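Local atomic coordinates of ESX-1 secretion system protein EccA1 (Mycobacterium tuberculosis, PDB entry 4F3V), a protein that probably hydrolyses ATP through its C-terminal AAA domain to power export of ESX-1 virulence factors, this chain being the N-terminal tetratricopeptide-repeat domain. Residues G178-A190 against Y252-S264. Sequence-based numbering, arbitrary orientation.
Sequences GVAAANLALFTEA and YRLKTTTAEQIAS. With SO4 (sulfate ion), chain G.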
loop_
_atom_site.group_PDB
_atom_site.type_symbol
_atom_site.label_atom_id
_atom_site.label_comp_id
_atom_site.label_asym_id
_atom_site.label_seq_id
_atom_site.Cartn_x
_atom_site.Cartn_y
_atom_site.Cartn_z
ATOM N N GLY A 178 -2.393 9.276 12.925
ATOM C CA GLY A 178 -2.118 10.737 12.871
ATOM C C GLY A 178 -2.700 11.441 11.670
ATOM O O GLY A 178 -3.259 12.529 11.802
ATOM N N VAL A 179 -2.591 10.805 10.494
ATOM C CA VAL A 179 -3.206 11.315 9.281
ATOM C C VAL A 179 -4.730 11.409 9.413
ATOM O O VAL A 179 -5.333 12.430 9.042
ATOM C CB VAL A 179 -2.770 10.490 8.065
ATOM C CG1 VAL A 179 -3.616 10.820 6.844
ATOM C CG2 VAL A 179 -1.262 10.736 7.801
ATOM N N ALA A 180 -5.347 10.327 9.892
ATOM C CA ALA A 180 -6.790 10.295 10.136
ATOM C C ALA A 180 -7.199 11.427 11.105
ATOM O O ALA A 180 -8.163 12.158 10.856
ATOM C CB ALA A 180 -7.220 8.912 10.670
ATOM N N ALA A 181 -6.452 11.592 12.201
ATOM C CA ALA A 181 -6.717 12.700 13.156
ATOM C C ALA A 181 -6.659 14.077 12.508
ATOM O O ALA A 181 -7.555 14.895 12.690
ATOM C CB ALA A 181 -5.752 12.657 14.320
ATOM N N ALA A 182 -5.622 14.317 11.717
ATOM C CA ALA A 182 -5.475 15.585 10.992
ATOM C C ALA A 182 -6.657 15.866 10.064
ATOM O O ALA A 182 -7.185 16.983 10.049
ATOM C CB ALA A 182 -4.169 15.588 10.224
ATOM N N ASN A 183 -7.097 14.845 9.337
ATOM C CA ASN A 183 -8.209 14.993 8.419
ATOM C C ASN A 183 -9.557 15.213 9.121
ATOM O O ASN A 183 -10.525 15.626 8.488
ATOM C CB ASN A 183 -8.262 13.792 7.470
ATOM C CG ASN A 183 -7.294 13.920 6.303
ATOM O OD1 ASN A 183 -7.556 14.659 5.369
ATOM N ND2 ASN A 183 -6.190 13.196 6.348
ATOM N N LEU A 184 -9.612 14.886 10.412
ATOM C CA LEU A 184 -10.765 15.144 11.256
ATOM C C LEU A 184 -10.594 16.441 12.091
ATOM O O LEU A 184 -11.373 16.702 13.015
ATOM C CB LEU A 184 -11.016 13.947 12.182
ATOM C CG LEU A 184 -11.443 12.631 11.507
ATOM C CD1 LEU A 184 -11.267 11.433 12.441
ATOM C CD2 LEU A 184 -12.877 12.731 10.977
ATOM N N ALA A 185 -9.590 17.244 11.750
ATOM C CA ALA A 185 -9.323 18.514 12.423
ATOM C C ALA A 185 -8.920 18.365 13.896
ATOM O O ALA A 185 -9.043 19.312 14.681
ATOM C CB ALA A 185 -10.523 19.460 12.281
ATOM N N LEU A 186 -8.406 17.183 14.244
ATOM C CA LEU A 186 -7.887 16.890 15.574
ATOM C C LEU A 186 -6.383 17.127 15.517
ATOM O O LEU A 186 -5.576 16.205 15.588
ATOM C CB LEU A 186 -8.209 15.449 15.963
ATOM C CG LEU A 186 -9.696 15.070 15.962
ATOM C CD1 LEU A 186 -9.892 13.618 16.357
ATOM C CD2 LEU A 186 -10.519 15.975 16.863
ATOM N N PHE A 187 -6.034 18.395 15.373
ATOM C CA PHE A 187 -4.708 18.774 14.951
ATOM C C PHE A 187 -3.631 18.543 16.018
ATOM O O PHE A 187 -2.504 18.161 15.685
ATOM C CB PHE A 187 -4.715 20.249 14.498
ATOM C CG PHE A 187 -5.553 20.505 13.264
ATOM C CD1 PHE A 187 -5.310 19.795 12.098
ATOM C CD2 PHE A 187 -6.590 21.435 13.268
ATOM C CE1 PHE A 187 -6.065 20.015 10.951
ATOM C CE2 PHE A 187 -7.353 21.648 12.126
ATOM C CZ PHE A 187 -7.072 20.934 10.966
ATOM N N THR A 188 -3.969 18.791 17.287
ATOM C CA THR A 188 -3.023 18.551 18.372
ATOM C C THR A 188 -2.701 17.069 18.483
ATOM O O THR A 188 -1.538 16.692 18.618
ATOM C CB THR A 188 -3.534 19.088 19.724
ATOM O OG1 THR A 188 -3.540 20.513 19.662
ATOM C CG2 THR A 188 -2.619 18.663 20.878
ATOM N N GLU A 189 -3.742 16.231 18.436
ATOM C CA GLU A 189 -3.566 14.788 18.431
ATOM C C GLU A 189 -2.718 14.345 17.219
ATOM O O GLU A 189 -1.813 13.521 17.372
ATOM C CB GLU A 189 -4.936 14.083 18.449
ATOM C CG GLU A 189 -4.838 12.570 18.267
ATOM C CD GLU A 189 -6.151 11.829 18.409
ATOM O OE1 GLU A 189 -7.221 12.450 18.657
ATOM O OE2 GLU A 189 -6.100 10.597 18.254
ATOM N N ALA A 190 -3.032 14.872 16.034
ATOM C CA ALA A 190 -2.262 14.578 14.821
ATOM C C ALA A 190 -0.772 14.877 15.022
ATOM O O ALA A 190 0.076 14.060 14.704
ATOM C CB ALA A 190 -2.787 15.359 13.626
ATOM N N TYR A 252 -3.435 27.988 1.307
ATOM C CA TYR A 252 -3.508 26.565 0.974
ATOM C C TYR A 252 -3.684 25.754 2.260
ATOM O O TYR A 252 -2.727 25.600 3.039
ATOM C CB TYR A 252 -2.236 26.125 0.226
ATOM C CG TYR A 252 -2.318 24.782 -0.465
ATOM C CD1 TYR A 252 -2.535 23.616 0.260
ATOM C CD2 TYR A 252 -2.144 24.676 -1.851
ATOM C CE1 TYR A 252 -2.595 22.397 -0.386
ATOM C CE2 TYR A 252 -2.201 23.457 -2.498
ATOM C CZ TYR A 252 -2.431 22.325 -1.755
ATOM O OH TYR A 252 -2.481 21.109 -2.378
ATOM N N ARG A 253 -4.882 25.213 2.480
ATOM C CA ARG A 253 -5.180 24.470 3.713
ATOM C C ARG A 253 -5.824 23.134 3.455
ATOM O O ARG A 253 -6.467 22.933 2.432
ATOM C CB ARG A 253 -6.125 25.255 4.613
ATOM C CG ARG A 253 -5.676 26.667 4.837
ATOM C CD ARG A 253 -6.293 27.302 6.064
ATOM N NE ARG A 253 -5.458 28.434 6.479
ATOM C CZ ARG A 253 -5.300 28.831 7.736
ATOM N NH1 ARG A 253 -5.932 28.192 8.720
ATOM N NH2 ARG A 253 -4.507 29.865 8.014
ATOM N N LEU A 254 -5.636 22.233 4.412
ATOM C CA LEU A 254 -6.302 20.943 4.433
ATOM C C LEU A 254 -7.815 21.134 4.620
ATOM O O LEU A 254 -8.241 21.847 5.526
ATOM C CB LEU A 254 -5.741 20.128 5.593
ATOM C CG LEU A 254 -6.235 18.714 5.744
ATOM C CD1 LEU A 254 -5.878 17.938 4.481
ATOM C CD2 LEU A 254 -5.687 18.100 7.036
ATOM N N LYS A 255 -8.617 20.522 3.762
ATOM C CA LYS A 255 -10.072 20.544 3.945
ATOM C C LYS A 255 -10.396 19.379 4.843
ATOM O O LYS A 255 -10.046 18.258 4.524
ATOM C CB LYS A 255 -10.802 20.426 2.608
ATOM C CG LYS A 255 -10.413 21.530 1.641
ATOM C CD LYS A 255 -11.283 21.576 0.384
ATOM C CE LYS A 255 -10.649 22.470 -0.678
ATOM N NZ LYS A 255 -11.530 22.570 -1.875
ATOM N N THR A 256 -10.990 19.625 6.000
ATOM C CA THR A 256 -11.185 18.553 6.967
ATOM C C THR A 256 -12.634 18.104 6.963
ATOM O O THR A 256 -13.484 18.768 6.401
ATOM C CB THR A 256 -10.747 18.970 8.385
ATOM O OG1 THR A 256 -11.465 20.152 8.749
ATOM C CG2 THR A 256 -9.205 19.197 8.469
ATOM N N THR A 257 -12.892 16.952 7.572
ATOM C CA THR A 257 -14.240 16.433 7.739
ATOM C C THR A 257 -14.445 16.061 9.218
ATOM O O THR A 257 -13.613 16.398 10.081
ATOM C CB THR A 257 -14.495 15.250 6.770
ATOM O OG1 THR A 257 -15.881 14.860 6.794
ATOM C CG2 THR A 257 -13.615 14.050 7.109
ATOM N N THR A 258 -15.545 15.373 9.509
ATOM C CA THR A 258 -15.904 14.942 10.875
ATOM C C THR A 258 -16.554 13.564 10.814
ATOM O O THR A 258 -16.998 13.116 9.737
ATOM C CB THR A 258 -16.912 15.915 11.511
ATOM O OG1 THR A 258 -18.158 15.799 10.835
ATOM C CG2 THR A 258 -16.435 17.363 11.414
ATOM N N ALA A 259 -16.647 12.906 11.966
ATOM C CA ALA A 259 -17.334 11.627 12.074
ATOM C C ALA A 259 -18.779 11.727 11.557
ATOM O O ALA A 259 -19.242 10.876 10.782
ATOM C CB ALA A 259 -17.326 11.142 13.510
ATOM N N GLU A 260 -19.466 12.787 11.970
ATOM C CA GLU A 260 -20.849 13.022 11.554
ATOM C C GLU A 260 -20.969 13.184 10.036
ATOM O O GLU A 260 -21.848 12.605 9.391
ATOM C CB GLU A 260 -21.416 14.247 12.294
ATOM C CG GLU A 260 -21.507 14.011 13.811
ATOM C CD GLU A 260 -20.186 14.127 14.592
ATOM O OE1 GLU A 260 -19.099 14.495 14.060
ATOM O OE2 GLU A 260 -20.243 13.814 15.801
ATOM N N GLN A 261 -20.061 13.949 9.457
ATOM C CA GLN A 261 -20.082 14.171 8.018
ATOM C C GLN A 261 -19.820 12.865 7.252
ATOM O O GLN A 261 -20.515 12.560 6.280
ATOM C CB GLN A 261 -19.079 15.264 7.657
ATOM C CG GLN A 261 -19.351 15.921 6.327
ATOM C CD GLN A 261 -18.455 17.099 6.017
ATOM O OE1 GLN A 261 -17.242 17.045 6.205
ATOM N NE2 GLN A 261 -19.058 18.163 5.471
ATOM N N ILE A 262 -18.831 12.088 7.681
ATOM C CA ILE A 262 -18.567 10.782 7.053
ATOM C C ILE A 262 -19.813 9.864 7.130
ATOM O O ILE A 262 -20.189 9.228 6.142
ATOM C CB ILE A 262 -17.355 10.057 7.697
ATOM C CG1 ILE A 262 -16.050 10.846 7.432
ATOM C CG2 ILE A 262 -17.288 8.641 7.184
ATOM C CD1 ILE A 262 -14.847 10.348 8.226
ATOM N N ALA A 263 -20.451 9.817 8.292
ATOM C CA ALA A 263 -21.659 9.010 8.461
ATOM C C ALA A 263 -22.832 9.478 7.589
ATOM O O ALA A 263 -23.705 8.673 7.255
ATOM C CB ALA A 263 -22.077 8.980 9.931
ATOM N N SER A 264 -22.865 10.752 7.216
ATOM C CA SER A 264 -23.942 11.272 6.352
ATOM C C SER A 264 -23.686 11.029 4.852
ATOM O O SER A 264 -24.493 11.401 4.022
ATOM C CB SER A 264 -24.150 12.777 6.580
ATOM O OG SER A 264 -23.108 13.509 5.934
HETATM S S SO4 G . -6.647 21.406 18.010
HETATM O O1 SO4 G . -7.322 22.094 19.132
HETATM O O2 SO4 G . -5.496 22.242 17.582
HETATM O O3 SO4 G . -6.216 20.060 18.465
HETATM O O4 SO4 G . -7.596 21.233 16.883
HETATM O O HOH W 1 -10.302 15.503 4.903
#
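Asn183 and Thr257 make the single direct hydrogen bond of this contact, in which an extended strip of chain, 254-258, crosses the C-terminal end of helix 167-183. Thr257 N donates to Asn183 O over 2.9 Å at 171°, and Leu184 CA adds a CA-H...O contact to Thr257 O (3.3 Å). A Schellman motif with Ala185 at C-prime, phi positive, turns the chain here, while Asn183 O is taken up by the passing strip.

A water forms the second polar link, donating to Asn183 OD1 and to Lys255 O. On the other branch of the amide, Asn183 ND2 donates to Val179 O (2.9 Å) from above the carbonyl plane, on the face opposite Asn183 N; with both branches engaged, the rotation of the amide is probably restricted. On the strip, a chi1 of -172° swings Thr257 OG1 away from the backbone N to a lone pair of Gln261 OE1, to which it donates at 2.6 Å, and Thr258 OG1 caps helix 259-263 by accepting from Gln261 N.

Van der Waals contacts flank these bonds. Leu254 CD2 lies against Ala182 O and makes apolar contacts with Ala182 CB and the edge of the Phe187 ring, whereas CD1 reaches Asn183 OD1 (3.8 Å). Thr256 CG2 touches Phe187 CZ obliquely at 3.7 Å, and Thr256 CB rests on Asn183 O. Leu184 CD2 packs against Thr258 CA (3.7 Å) and, in an apolar contact, Ile262 CD1.

Beyond Phe187, a sulfate, probably from crystallisation, binds Thr188 N and OG1 and Gln221. The strip passes beside Trp151, the first residue of helix 151-158, which touches Asn183 and Thr257, while Tyr213 of helix 207-221 packs on Asn183.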